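Local coordinates for protein DNA polymerase III beta subunit (Streptococcus pyogenes, PDB 2AVT) that probably forms the dimeric ring-shaped sliding clamp that encircles DNA and tethers the replicative polymerase to its template during chromosome replication, at residues F4-R8 and T9-H13; K116-D119 and V120-P124; N267-S270 and L271-A274; R277-L280 and I281-A284. All coordinates share one frame; numbering follows the deposited sequence.

Interaction 1. Residues F4-R8 and T9-H13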
ATOM      1  N   PHE A   4     -18.714 -30.202   2.551  1.00 29.78           N
ATOM      2  CA  PHE A   4     -17.665 -30.461   1.577  1.00 27.81           C
ATOM      3  C   PHE A   4     -16.303 -30.167   2.190  1.00 27.31           C
ATOM      4  O   PHE A   4     -16.200 -29.432   3.176  1.00 25.95           O
ATOM      5  CB  PHE A   4     -17.894 -29.622   0.300  1.00 27.01           C
ATOM      6  CG  PHE A   4     -17.660 -28.132   0.466  1.00 27.09           C
ATOM      7  CD1 PHE A   4     -18.700 -27.285   0.837  1.00 25.40           C
ATOM      8  CD2 PHE A   4     -16.410 -27.574   0.212  1.00 25.34           C
ATOM      9  CE1 PHE A   4     -18.501 -25.908   0.947  1.00 23.55           C
ATOM     10  CE2 PHE A   4     -16.209 -26.198   0.321  1.00 27.32           C
ATOM     11  CZ  PHE A   4     -17.255 -25.366   0.688  1.00 22.36           C
ATOM     12  N   SER A   5     -15.273 -30.772   1.616  1.00 25.17           N
ATOM     13  CA  SER A   5     -13.896 -30.587   2.051  1.00 25.79           C
ATOM     14  C   SER A   5     -13.184 -30.009   0.849  1.00 23.99           C
ATOM     15  O   SER A   5     -13.430 -30.423  -0.282  1.00 26.28           O
ATOM     16  CB  SER A   5     -13.262 -31.927   2.435  1.00 28.30           C
ATOM     17  OG  SER A   5     -13.915 -32.480   3.566  1.00 37.04           O
ATOM     18  N   ILE A   6     -12.284 -29.071   1.079  1.00 24.08           N
ATOM     19  CA  ILE A   6     -11.603 -28.454  -0.036  1.00 23.31           C
ATOM     20  C   ILE A   6     -10.189 -28.083   0.325  1.00 24.86           C
ATOM     21  O   ILE A   6      -9.859 -27.925   1.502  1.00 27.38           O
ATOM     22  CB  ILE A   6     -12.369 -27.176  -0.483  1.00 23.16           C
ATOM     23  CG1 ILE A   6     -11.819 -26.650  -1.806  1.00 23.20           C
ATOM     24  CG2 ILE A   6     -12.238 -26.086   0.580  1.00 23.27           C
ATOM     25  CD1 ILE A   6     -12.685 -25.553  -2.411  1.00 24.85           C
ATOM     26  N   ASN A   7      -9.354 -27.954  -0.699  1.00 25.74           N
ATOM     27  CA  ASN A   7      -7.964 -27.560  -0.528  1.00 28.00           C
ATOM     28  C   ASN A   7      -7.997 -26.063  -0.188  1.00 29.47           C
ATOM     29  O   ASN A   7      -8.657 -25.286  -0.884  1.00 27.70           O
ATOM     30  CB  ASN A   7      -7.203 -27.807  -1.834  1.00 28.05           C
ATOM     31  CG  ASN A   7      -5.799 -27.246  -1.812  1.00 29.93           C
ATOM     32  OD1 ASN A   7      -5.605 -26.037  -1.887  1.00 32.60           O
ATOM     33  ND2 ASN A   7      -4.809 -28.128  -1.702  1.00 31.12           N
ATOM     34  N   ARG A   8      -7.293 -25.669   0.873  1.00 29.68           N
ATOM     35  CA  ARG A   8      -7.269 -24.274   1.332  1.00 30.59           C
ATOM     36  C   ARG A   8      -6.779 -23.275   0.280  1.00 30.02           C
ATOM     37  O   ARG A   8      -7.415 -22.243   0.035  1.00 29.83           O
ATOM     38  CB  ARG A   8      -6.399 -24.163   2.600  1.00 31.01           C
ATOM     39  CG  ARG A   8      -6.445 -22.810   3.319  1.00 35.42           C
ATOM     40  CD  ARG A   8      -5.399 -22.764   4.455  1.00 37.53           C
ATOM     41  NE  ARG A   8      -4.071 -23.066   3.919  1.00 42.11           N
ATOM     42  CZ  ARG A   8      -2.991 -23.353   4.642  1.00 42.43           C
ATOM     43  NH1 ARG A   8      -3.051 -23.378   5.970  1.00 38.92           N
ATOM     44  NH2 ARG A   8      -1.850 -23.642   4.023  1.00 41.53           N
ATOM     45  N   THR A   9      -5.641 -23.566  -0.331  1.00 30.09           N
ATOM     46  CA  THR A   9      -5.094 -22.681  -1.350  1.00 31.78           C
ATOM     47  C   THR A   9      -6.058 -22.498  -2.524  1.00 31.94           C
ATOM     48  O   THR A   9      -6.243 -21.387  -3.010  1.00 31.59           O
ATOM     49  CB  THR A   9      -3.728 -23.202  -1.849  1.00 31.32           C
ATOM     50  OG1 THR A   9      -2.730 -22.901  -0.867  1.00 32.48           O
ATOM     51  CG2 THR A   9      -3.346 -22.552  -3.167  1.00 29.77           C
ATOM     52  N   LEU A  10      -6.685 -23.583  -2.967  1.00 32.34           N
ATOM     53  CA  LEU A  10      -7.639 -23.504  -4.076  1.00 32.20           C
ATOM     54  C   LEU A  10      -8.829 -22.608  -3.693  1.00 31.85           C
ATOM     55  O   LEU A  10      -9.239 -21.729  -4.452  1.00 30.84           O
ATOM     56  CB  LEU A  10      -8.162 -24.902  -4.421  1.00 32.76           C
ATOM     57  CG  LEU A  10      -9.269 -25.031  -5.479  1.00 34.90           C
ATOM     58  CD1 LEU A  10      -8.660 -24.971  -6.871  1.00 33.68           C
ATOM     59  CD2 LEU A  10      -9.995 -26.359  -5.300  1.00 33.68           C
ATOM     60  N   PHE A  11      -9.379 -22.855  -2.508  1.00 28.66           N
ATOM     61  CA  PHE A  11     -10.525 -22.107  -2.001  1.00 27.16           C
ATOM     62  C   PHE A  11     -10.231 -20.612  -1.944  1.00 25.63           C
ATOM     63  O   PHE A  11     -11.019 -19.802  -2.431  1.00 26.17           O
ATOM     64  CB  PHE A  11     -10.895 -22.628  -0.604  1.00 21.97           C
ATOM     65  CG  PHE A  11     -12.304 -22.304  -0.175  1.00 23.86           C
ATOM     66  CD1 PHE A  11     -13.260 -21.913  -1.096  1.00 22.74           C
ATOM     67  CD2 PHE A  11     -12.683 -22.439   1.153  1.00 21.40           C
ATOM     68  CE1 PHE A  11     -14.568 -21.665  -0.706  1.00 20.80           C
ATOM     69  CE2 PHE A  11     -13.985 -22.196   1.547  1.00 22.18           C
ATOM     70  CZ  PHE A  11     -14.933 -21.807   0.611  1.00 21.76           C
ATOM     71  N   ILE A  12      -9.095 -20.256  -1.352  1.00 25.93           N
ATOM     72  CA  ILE A  12      -8.691 -18.860  -1.217  1.00 26.90           C
ATOM     73  C   ILE A  12      -8.600 -18.152  -2.569  1.00 27.81           C
ATOM     74  O   ILE A  12      -9.115 -17.048  -2.726  1.00 27.29           O
ATOM     75  CB  ILE A  12      -7.328 -18.737  -0.488  1.00 25.07           C
ATOM     76  CG1 ILE A  12      -7.505 -19.127   0.985  1.00 26.38           C
ATOM     77  CG2 ILE A  12      -6.793 -17.306  -0.591  1.00 23.28           C
ATOM     78  CD1 ILE A  12      -6.211 -19.134   1.780  1.00 26.75           C
ATOM     79  N   HIS A  13      -7.958 -18.786  -3.547  1.00 28.29           N
ATOM     80  CA  HIS A  13      -7.832 -18.169  -4.870  1.00 29.86           C
ATOM     81  C   HIS A  13      -9.195 -17.845  -5.474  1.00 26.41           C
ATOM     82  O   HIS A  13      -9.407 -16.740  -5.963  1.00 26.81           O
ATOM     83  CB  HIS A  13      -7.040 -19.076  -5.815  1.00 34.24           C
ATOM     84  CG  HIS A  13      -5.571 -19.116  -5.517  1.00 42.25           C
ATOM     85  ND1 HIS A  13      -4.807 -17.973  -5.396  1.00 44.94           N
ATOM     86  CD2 HIS A  13      -4.726 -20.156  -5.322  1.00 44.07           C
ATOM     87  CE1 HIS A  13      -3.555 -18.309  -5.136  1.00 44.20           C
ATOM     88  NE2 HIS A  13      -3.479 -19.627  -5.087  1.00 45.28           N
TER
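Ile6 and Phe11 meet at about a right angle where strand 3-7 turns into helix 8-18, a clear case of a strand side chain filling the angle beneath the first turn of the helix that follows it. The two segment axes stand 88° apart. Ile6 offers two branches to Phe11: CG2 comes in obliquely to the ring, 3.7 Å from Phe11 CD2, while Ile6 CD1 approaches Phe11 CB and CD1. Ile6 CG1 also touches Leu10 CD2 at 4.0 Å, again with the side chains crossed. Farther back along the strand, Phe4 turns the edge of its ring to Phe11, and the two CZ atoms are 4.3 Å apart. Ile58 of strand 52-59 and Ile86 of helix 79-88 extend this apolar cluster.

The polar half of the junction belongs to Asn7, the N-cap. With CG anti to the backbone N (chi1 172°), its amide swings back over the opening turn, and OD1 accepts from Leu10 N at 2.9 Å, the donor tilted 17° from the carbonyl plane. Its main-chain O takes Phe11 N at 3.0 Å. One residue on, Arg8 O receives Ile12 N, and the Arg8 and Ile12 side chains run side by side, Arg8 CG 4.0 Å from Ile12 CD1. The guanidinium looks elsewhere, its NH1 bonded to Leu89 O. Chemically, the contact divides its labour: Asn7 meets the hydrogen-bonding need of an amide at the helix start, while Ile6, Phe4, Leu10 and Phe11 add apolar packing between strand and helix.

Interaction 2. Residues K116-D119 and V120-P124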
ATOM      1  N   LYS A 116     -21.749 -17.740  11.920  1.00 23.10           N
ATOM      2  CA  LYS A 116     -23.184 -17.582  11.710  1.00 25.79           C
ATOM      3  C   LYS A 116     -23.383 -16.985  10.322  1.00 25.81           C
ATOM      4  O   LYS A 116     -22.691 -16.034   9.936  1.00 25.36           O
ATOM      5  CB  LYS A 116     -23.796 -16.669  12.785  1.00 27.68           C
ATOM      6  CG  LYS A 116     -25.270 -16.312  12.570  1.00 31.96           C
ATOM      7  CD  LYS A 116     -26.124 -17.543  12.269  1.00 35.14           C
ATOM      8  CE  LYS A 116     -27.390 -17.566  13.114  1.00 36.62           C
ATOM      9  NZ  LYS A 116     -28.136 -16.281  13.032  1.00 38.94           N
ATOM     10  N   GLY A 117     -24.312 -17.558   9.566  1.00 26.15           N
ATOM     11  CA  GLY A 117     -24.581 -17.054   8.229  1.00 28.80           C
ATOM     12  C   GLY A 117     -26.053 -16.743   8.008  1.00 28.80           C
ATOM     13  O   GLY A 117     -26.839 -16.695   8.948  1.00 26.68           O
ATOM     14  N   LYS A 118     -26.439 -16.533   6.758  1.00 30.37           N
ATOM     15  CA  LYS A 118     -27.831 -16.222   6.462  1.00 30.07           C
ATOM     16  C   LYS A 118     -28.361 -17.075   5.333  1.00 29.98           C
ATOM     17  O   LYS A 118     -27.594 -17.578   4.507  1.00 28.21           O
ATOM     18  CB  LYS A 118     -27.982 -14.750   6.076  1.00 28.65           C
ATOM     19  CG  LYS A 118     -27.626 -13.752   7.169  1.00 28.09           C
ATOM     20  CD  LYS A 118     -27.980 -12.342   6.721  1.00 29.92           C
ATOM     21  CE  LYS A 118     -27.633 -11.297   7.777  1.00 32.06           C
ATOM     22  NZ  LYS A 118     -26.166 -11.132   7.919  1.00 34.20           N
ATOM     23  N   ASP A 119     -29.681 -17.224   5.307  1.00 30.47           N
ATOM     24  CA  ASP A 119     -30.370 -17.992   4.278  1.00 30.73           C
ATOM     25  C   ASP A 119     -30.172 -17.269   2.946  1.00 29.21           C
ATOM     26  O   ASP A 119     -30.281 -16.046   2.880  1.00 27.85           O
ATOM     27  CB  ASP A 119     -31.862 -18.063   4.604  1.00 32.58           C
ATOM     28  CG  ASP A 119     -32.593 -19.076   3.760  1.00 34.47           C
ATOM     29  OD1 ASP A 119     -32.631 -18.925   2.516  1.00 35.03           O
ATOM     30  OD2 ASP A 119     -33.122 -20.037   4.352  1.00 36.02           O
ATOM     31  N   VAL A 120     -29.893 -18.021   1.890  1.00 29.83           N
ATOM     32  CA  VAL A 120     -29.664 -17.421   0.576  1.00 29.78           C
ATOM     33  C   VAL A 120     -30.859 -16.681  -0.014  1.00 29.87           C
ATOM     34  O   VAL A 120     -30.679 -15.853  -0.898  1.00 30.52           O
ATOM     35  CB  VAL A 120     -29.195 -18.470  -0.461  1.00 29.72           C
ATOM     36  CG1 VAL A 120     -27.807 -18.972  -0.103  1.00 28.61           C
ATOM     37  CG2 VAL A 120     -30.194 -19.617  -0.525  1.00 30.87           C
ATOM     38  N   ASP A 121     -32.071 -16.968   0.453  1.00 30.56           N
ATOM     39  CA  ASP A 121     -33.232 -16.275  -0.091  1.00 33.03           C
ATOM     40  C   ASP A 121     -33.169 -14.779   0.190  1.00 31.81           C
ATOM     41  O   ASP A 121     -33.952 -14.007  -0.355  1.00 31.37           O
ATOM     42  CB  ASP A 121     -34.542 -16.856   0.453  1.00 36.87           C
ATOM     43  CG  ASP A 121     -34.595 -16.878   1.966  1.00 42.32           C
ATOM     44  OD1 ASP A 121     -34.231 -15.861   2.595  1.00 43.96           O
ATOM     45  OD2 ASP A 121     -35.019 -17.918   2.527  1.00 46.92           O
ATOM     46  N   GLN A 122     -32.226 -14.363   1.027  1.00 29.18           N
ATOM     47  CA  GLN A 122     -32.084 -12.941   1.326  1.00 30.95           C
ATOM     48  C   GLN A 122     -31.267 -12.235   0.240  1.00 29.53           C
ATOM     49  O   GLN A 122     -31.253 -11.006   0.160  1.00 30.28           O
ATOM     50  CB  GLN A 122     -31.414 -12.746   2.693  1.00 31.25           C
ATOM     51  CG  GLN A 122     -32.235 -13.299   3.853  1.00 34.61           C
ATOM     52  CD  GLN A 122     -31.671 -12.936   5.216  1.00 36.58           C
ATOM     53  OE1 GLN A 122     -31.211 -11.815   5.432  1.00 37.57           O
ATOM     54  NE2 GLN A 122     -31.729 -13.878   6.152  1.00 38.09           N
ATOM     55  N   TYR A 123     -30.604 -13.020  -0.605  1.00 28.65           N
ATOM     56  CA  TYR A 123     -29.765 -12.479  -1.674  1.00 29.50           C
ATOM     57  C   TYR A 123     -30.563 -12.204  -2.957  1.00 30.48           C
ATOM     58  O   TYR A 123     -31.423 -12.984  -3.332  1.00 27.59           O
ATOM     59  CB  TYR A 123     -28.638 -13.468  -1.991  1.00 25.54           C
ATOM     60  CG  TYR A 123     -27.415 -12.819  -2.578  1.00 25.10           C
ATOM     61  CD1 TYR A 123     -26.536 -12.093  -1.775  1.00 20.45           C
ATOM     62  CD2 TYR A 123     -27.159 -12.890  -3.941  1.00 25.67           C
ATOM     63  CE1 TYR A 123     -25.433 -11.454  -2.315  1.00 21.23           C
ATOM     64  CE2 TYR A 123     -26.072 -12.256  -4.490  1.00 23.49           C
ATOM     65  CZ  TYR A 123     -25.211 -11.536  -3.675  1.00 23.97           C
ATOM     66  OH  TYR A 123     -24.148 -10.884  -4.240  1.00 18.44           O
ATOM     67  N   PRO A 124     -30.267 -11.097  -3.652  1.00 33.63           N
ATOM     68  CA  PRO A 124     -30.994 -10.783  -4.890  1.00 36.82           C
ATOM     69  C   PRO A 124     -30.675 -11.782  -5.993  1.00 40.18           C
ATOM     70  O   PRO A 124     -29.549 -12.268  -6.097  1.00 38.59           O
ATOM     71  CB  PRO A 124     -30.504  -9.381  -5.230  1.00 36.37           C
ATOM     72  CG  PRO A 124     -29.084  -9.400  -4.709  1.00 36.85           C
ATOM     73  CD  PRO A 124     -29.251 -10.069  -3.362  1.00 33.34           C
TER
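This is a local surface contact, a short 3-10 turn at residues 120-122 in the loop of the N-terminal clamp domain that follows strand 111-116, outermost within its own chain, whose Lys116 makes main-chain hydrogen bonds to the second subunit. Asp119 opens it, using side chain and main chain together. Its carboxylate, with CG anti to the backbone N (chi1 -168°), folds forward so that OD1 faces Asp121 N in an Asx-turn arrangement; the bond measures 2.9 Å, though the position of OD1 is uncertain because it crowds its neighbour. Asp119 O accepts from Gln122 N at 3.2 Å, with Gln122 N less surely placed, an i to i+3 link that suits the 3-10 winding, and Tyr123 N closes on Val120 O at 2.8 Å.

The carboxylates of Asp119 and Asp121 lie close, a proximity that is doubtful in detail but would probably be unfavourable if both were charged. Asp119 OD2 has a weak second partner in His102. Val120 packs on Ala74 and Leu76 of strand 73-78, and Tyr123 OH bonds to Ser48, so the loop is fastened to the neighbouring sheet. Lys118 and Gln122 cross at about a right angle: Gln122 OE1 rests 3.5 Å from Lys118 CD.

Interaction 3. Residues N267-S270 and L271-A274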
ATOM      1  N   ASN A 267      10.447   8.137 -28.832  1.00 44.36           N
ATOM      2  CA  ASN A 267      10.613   6.876 -28.136  1.00 44.45           C
ATOM      3  C   ASN A 267       9.508   6.994 -27.078  1.00 44.97           C
ATOM      4  O   ASN A 267       9.500   7.940 -26.285  1.00 45.31           O
ATOM      5  CB  ASN A 267      11.984   6.825 -27.469  1.00 43.79           C
ATOM      6  CG  ASN A 267      12.150   5.622 -26.577  1.00 45.18           C
ATOM      7  OD1 ASN A 267      12.947   4.731 -26.862  1.00 44.41           O
ATOM      8  ND2 ASN A 267      11.392   5.585 -25.487  1.00 44.57           N
ATOM      9  N   THR A 268       8.565   6.059 -27.084  1.00 44.00           N
ATOM     10  CA  THR A 268       7.444   6.094 -26.149  1.00 43.48           C
ATOM     11  C   THR A 268       7.816   6.380 -24.690  1.00 44.19           C
ATOM     12  O   THR A 268       7.257   7.287 -24.066  1.00 42.06           O
ATOM     13  CB  THR A 268       6.654   4.777 -26.205  1.00 41.85           C
ATOM     14  OG1 THR A 268       6.178   4.569 -27.537  1.00 41.28           O
ATOM     15  CG2 THR A 268       5.471   4.820 -25.257  1.00 38.88           C
ATOM     16  N   GLN A 269       8.771   5.619 -24.163  1.00 45.04           N
ATOM     17  CA  GLN A 269       9.195   5.759 -22.774  1.00 46.55           C
ATOM     18  C   GLN A 269       9.903   7.063 -22.407  1.00 46.94           C
ATOM     19  O   GLN A 269       9.573   7.679 -21.394  1.00 46.76           O
ATOM     20  CB  GLN A 269      10.084   4.580 -22.379  1.00 48.78           C
ATOM     21  CG  GLN A 269      10.416   4.535 -20.890  1.00 51.30           C
ATOM     22  CD  GLN A 269      11.226   3.312 -20.500  1.00 52.23           C
ATOM     23  OE1 GLN A 269      12.408   3.198 -20.829  1.00 53.86           O
ATOM     24  NE2 GLN A 269      10.586   2.382 -19.799  1.00 54.17           N
ATOM     25  N   SER A 270      10.875   7.483 -23.213  1.00 46.82           N
ATOM     26  CA  SER A 270      11.604   8.711 -22.916  1.00 46.74           C
ATOM     27  C   SER A 270      10.678   9.922 -22.912  1.00 46.79           C
ATOM     28  O   SER A 270      10.851  10.834 -22.105  1.00 47.56           O
ATOM     29  CB  SER A 270      12.746   8.927 -23.920  1.00 48.25           C
ATOM     30  OG  SER A 270      12.261   9.253 -25.209  1.00 50.61           O
ATOM     31  N   LEU A 271       9.694   9.929 -23.806  1.00 45.67           N
ATOM     32  CA  LEU A 271       8.749  11.042 -23.873  1.00 44.67           C
ATOM     33  C   LEU A 271       7.848  11.054 -22.640  1.00 44.23           C
ATOM     34  O   LEU A 271       7.466  12.121 -22.138  1.00 41.89           O
ATOM     35  CB  LEU A 271       7.885  10.948 -25.133  1.00 43.42           C
ATOM     36  CG  LEU A 271       6.868  12.087 -25.265  1.00 44.43           C
ATOM     37  CD1 LEU A 271       7.602  13.424 -25.200  1.00 43.61           C
ATOM     38  CD2 LEU A 271       6.093  11.961 -26.574  1.00 45.03           C
ATOM     39  N   ARG A 272       7.502   9.863 -22.160  1.00 43.96           N
ATOM     40  CA  ARG A 272       6.657   9.745 -20.979  1.00 44.22           C
ATOM     41  C   ARG A 272       7.419  10.294 -19.778  1.00 43.51           C
ATOM     42  O   ARG A 272       6.860  11.040 -18.975  1.00 43.44           O
ATOM     43  CB  ARG A 272       6.268   8.281 -20.735  1.00 45.42           C
ATOM     44  CG  ARG A 272       5.335   8.070 -19.537  1.00 45.69           C
ATOM     45  CD  ARG A 272       4.715   6.673 -19.537  1.00 46.46           C
ATOM     46  NE  ARG A 272       5.725   5.617 -19.502  1.00 49.30           N
ATOM     47  CZ  ARG A 272       6.505   5.362 -18.457  1.00 51.54           C
ATOM     48  NH1 ARG A 272       6.397   6.082 -17.345  1.00 52.41           N
ATOM     49  NH2 ARG A 272       7.399   4.382 -18.523  1.00 53.46           N
ATOM     50  N   HIS A 273       8.697   9.935 -19.671  1.00 43.13           N
ATOM     51  CA  HIS A 273       9.528  10.401 -18.568  1.00 44.09           C
ATOM     52  C   HIS A 273       9.653  11.921 -18.582  1.00 44.75           C
ATOM     53  O   HIS A 273       9.620  12.568 -17.531  1.00 43.97           O
ATOM     54  CB  HIS A 273      10.931   9.778 -18.634  1.00 45.18           C
ATOM     55  CG  HIS A 273      10.963   8.312 -18.326  1.00 45.53           C
ATOM     56  ND1 HIS A 273       9.985   7.686 -17.583  1.00 46.13           N
ATOM     57  CD2 HIS A 273      11.874   7.358 -18.630  1.00 46.20           C
ATOM     58  CE1 HIS A 273      10.292   6.406 -17.444  1.00 46.15           C
ATOM     59  NE2 HIS A 273      11.433   6.181 -18.071  1.00 46.13           N
ATOM     60  N   ALA A 274       9.795  12.490 -19.775  1.00 44.76           N
ATOM     61  CA  ALA A 274       9.919  13.936 -19.922  1.00 45.02           C
ATOM     62  C   ALA A 274       8.645  14.612 -19.441  1.00 44.56           C
ATOM     63  O   ALA A 274       8.693  15.578 -18.679  1.00 45.82           O
ATOM     64  CB  ALA A 274      10.179  14.293 -21.379  1.00 44.97           C
TER
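Asn267 O is gripped by two donors at the start of helix 268-282. Leu271 N reaches it at 3.2 Å, coming nearly along the C=O axis, and Ser270 OG, also at 3.2 Å, comes from a different direction, well off the carbonyl plane. The hydroxyl gets there because its chi1 of 70° puts OG between the backbone N and the carbonyl carbon, which turns it back toward the start of the helix. The helical ladder then continues: Arg272 N to Thr268 O, His273 N to Gln269 O at 3.0 Å, and Ala274 N to Ser270 O.

On the outer flank Gln269 lies against both Arg272 and His273, its CG 3.4 Å from His273 NE2 and 3.8 Å from Arg272 NH2. The amide of Gln269 and the His273 ring are turned only 19° apart, whereas amide and guanidinium stand 80° apart. Gln269 O lies over one face of the imidazole, offset toward the rim, at 3.4 Å from His273 CG. Both polar ends find their main partner one turn on, in Glu276, which pairs with Arg272 NH1 as a salt bridge and with His273 ND1 by a hydrogen bond. Glu276 could favour a protonated ring, an effect the nearby Arg272 would partly offset.

On the inner flank, Leu271 packs against Leu338 of helix 331-339 and Ile348 of strand 345-350, and Thr268 OG1 bonds to Ser343 O. The whole is a helix start with Asn267 at the N-cap position, one flank packed on a sheet, as expected of the strand-to-helix junction in a sliding-clamp domain.

Interaction 4. Residues R277-L280 and I281-A284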
ATOM      1  N   ARG A 277       8.059  14.827 -15.660  1.00 44.90           N
ATOM      2  CA  ARG A 277       8.756  15.925 -15.003  1.00 45.38           C
ATOM      3  C   ARG A 277       7.966  17.208 -15.217  1.00 47.15           C
ATOM      4  O   ARG A 277       7.881  18.058 -14.329  1.00 47.17           O
ATOM      5  CB  ARG A 277      10.148  16.124 -15.589  1.00 43.39           C
ATOM      6  CG  ARG A 277      11.080  14.964 -15.429  1.00 42.03           C
ATOM      7  CD  ARG A 277      12.444  15.340 -15.966  1.00 44.69           C
ATOM      8  NE  ARG A 277      13.261  14.157 -16.188  1.00 49.81           N
ATOM      9  CZ  ARG A 277      13.096  13.319 -17.203  1.00 49.31           C
ATOM     10  NH1 ARG A 277      12.151  13.540 -18.102  1.00 51.94           N
ATOM     11  NH2 ARG A 277      13.857  12.240 -17.300  1.00 51.93           N
ATOM     12  N   ALA A 278       7.403  17.346 -16.411  1.00 47.31           N
ATOM     13  CA  ALA A 278       6.620  18.523 -16.747  1.00 48.70           C
ATOM     14  C   ALA A 278       5.422  18.612 -15.816  1.00 49.37           C
ATOM     15  O   ALA A 278       5.014  19.701 -15.415  1.00 49.93           O
ATOM     16  CB  ALA A 278       6.153  18.445 -18.197  1.00 48.20           C
ATOM     17  N   PHE A 279       4.866  17.455 -15.469  1.00 50.41           N
ATOM     18  CA  PHE A 279       3.710  17.398 -14.587  1.00 49.78           C
ATOM     19  C   PHE A 279       4.060  17.833 -13.166  1.00 49.83           C
ATOM     20  O   PHE A 279       3.266  18.495 -12.502  1.00 50.50           O
ATOM     21  CB  PHE A 279       3.129  15.982 -14.559  1.00 49.65           C
ATOM     22  CG  PHE A 279       1.905  15.847 -13.700  1.00 49.50           C
ATOM     23  CD1 PHE A 279       0.771  16.597 -13.968  1.00 50.83           C
ATOM     24  CD2 PHE A 279       1.892  14.982 -12.620  1.00 50.49           C
ATOM     25  CE1 PHE A 279      -0.357  16.485 -13.173  1.00 52.56           C
ATOM     26  CE2 PHE A 279       0.771  14.863 -11.820  1.00 50.95           C
ATOM     27  CZ  PHE A 279      -0.358  15.615 -12.096  1.00 52.32           C
ATOM     28  N   LEU A 280       5.251  17.466 -12.701  1.00 49.11           N
ATOM     29  CA  LEU A 280       5.677  17.829 -11.351  1.00 50.49           C
ATOM     30  C   LEU A 280       5.697  19.336 -11.112  1.00 51.41           C
ATOM     31  O   LEU A 280       5.716  19.787  -9.965  1.00 52.64           O
ATOM     32  CB  LEU A 280       7.063  17.246 -11.048  1.00 47.71           C
ATOM     33  CG  LEU A 280       7.096  15.730 -10.837  1.00 48.28           C
ATOM     34  CD1 LEU A 280       8.524  15.273 -10.582  1.00 44.79           C
ATOM     35  CD2 LEU A 280       6.191  15.357  -9.669  1.00 46.37           C
ATOM     36  N   ILE A 281       5.686  20.118 -12.188  1.00 51.05           N
ATOM     37  CA  ILE A 281       5.703  21.569 -12.050  1.00 50.50           C
ATOM     38  C   ILE A 281       4.367  22.180 -12.448  1.00 50.67           C
ATOM     39  O   ILE A 281       3.856  23.077 -11.772  1.00 50.89           O
ATOM     40  CB  ILE A 281       6.817  22.196 -12.910  1.00 50.07           C
ATOM     41  CG1 ILE A 281       8.167  21.592 -12.524  1.00 49.41           C
ATOM     42  CG2 ILE A 281       6.828  23.706 -12.730  1.00 49.99           C
ATOM     43  CD1 ILE A 281       8.492  21.692 -11.055  1.00 49.16           C
ATOM     44  N   SER A 282       3.796  21.685 -13.539  1.00 49.50           N
ATOM     45  CA  SER A 282       2.523  22.194 -14.024  1.00 49.54           C
ATOM     46  C   SER A 282       1.406  21.855 -13.044  1.00 51.44           C
ATOM     47  O   SER A 282       0.387  22.548 -12.980  1.00 50.13           O
ATOM     48  CB  SER A 282       2.194  21.586 -15.394  1.00 49.13           C
ATOM     49  OG  SER A 282       1.816  20.223 -15.278  1.00 43.04           O
ATOM     50  N   ASN A 283       1.602  20.783 -12.283  1.00 52.58           N
ATOM     51  CA  ASN A 283       0.600  20.349 -11.321  1.00 55.50           C
ATOM     52  C   ASN A 283       0.470  21.351 -10.174  1.00 57.12           C
ATOM     53  O   ASN A 283      -0.567  21.418  -9.509  1.00 56.44           O
ATOM     54  CB  ASN A 283       0.960  18.960 -10.777  1.00 55.29           C
ATOM     55  CG  ASN A 283      -0.189  18.311 -10.035  1.00 55.48           C
ATOM     56  OD1 ASN A 283      -1.302  18.217 -10.553  1.00 56.43           O
ATOM     57  ND2 ASN A 283       0.077  17.853  -8.821  1.00 55.39           N
ATOM     58  N   ALA A 284       1.525  22.134  -9.956  1.00 58.97           N
ATOM     59  CA  ALA A 284       1.521  23.137  -8.899  1.00 61.76           C
ATOM     60  C   ALA A 284       0.400  24.127  -9.164  1.00 64.03           C
ATOM     61  O   ALA A 284      -0.349  24.495  -8.258  1.00 64.59           O
ATOM     62  CB  ALA A 284       2.862  23.861  -8.854  1.00 60.04           C
TER
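Near the C-terminal end of helix 268-282 the backbone keeps its i to i+4 bonds, with Ser282 N to Ala278 O at 3.0 Å in the carbonyl plane and Asn283 N to Phe279 O at 2.8 Å, the latter donor tilted from the plane of the Phe279 carbonyl. Ile281 N adds a weak bond to Ala278 O, and Ala284 N turns back to Ile281 O, an i to i+3 step.

Phe279 and Asn283, four residues apart, carry the side-chain contact. Asn283 CB lies over one face of the ring, offset toward the rim, in a CH-pi contact 3.9 Å from the ring centroid and 18° off the normal. The amide plane is inclined 38° to the ring, and Asn283 OD1 comes 3.2 Å from Phe279 CZ. Phe279 reaches forward because its CG is anti to the backbone N (chi1 -178°). Ser282 OG sits obliquely by the ring, 4.0 Å from Phe279 CD1.

Phe279 also touches Thr332 and Ile335 of helix 331-339, while Ile281 and Ser282 pack on Val303. Leu280 and Ile281 meet Ile85 and Phe81 of the second subunit, so this helix end belongs to the head-to-tail dimer interface of a bacterial beta clamp.

The four contacts comprise two helix starts, a 3-10 turn and a helix end. Interactions 1 and 3, about 45 Å apart between centres, are both partly buried strand-to-helix junctions with an asparagine at the N-cap position; only in interaction 1 is its side-chain bond secure. Apolar packing dominates between the side chains of the first, polar and charged groups those of the second. Interactions 3 and 4 share helix 268-282, their centres about 15 Å apart; interaction 4, partly buried and marked by a CH-pi contact, lies against the second subunit. Interaction 2 is the surface contact, built on carboxylates and an amide, about 12 Å from interaction 1 at the nearest atoms.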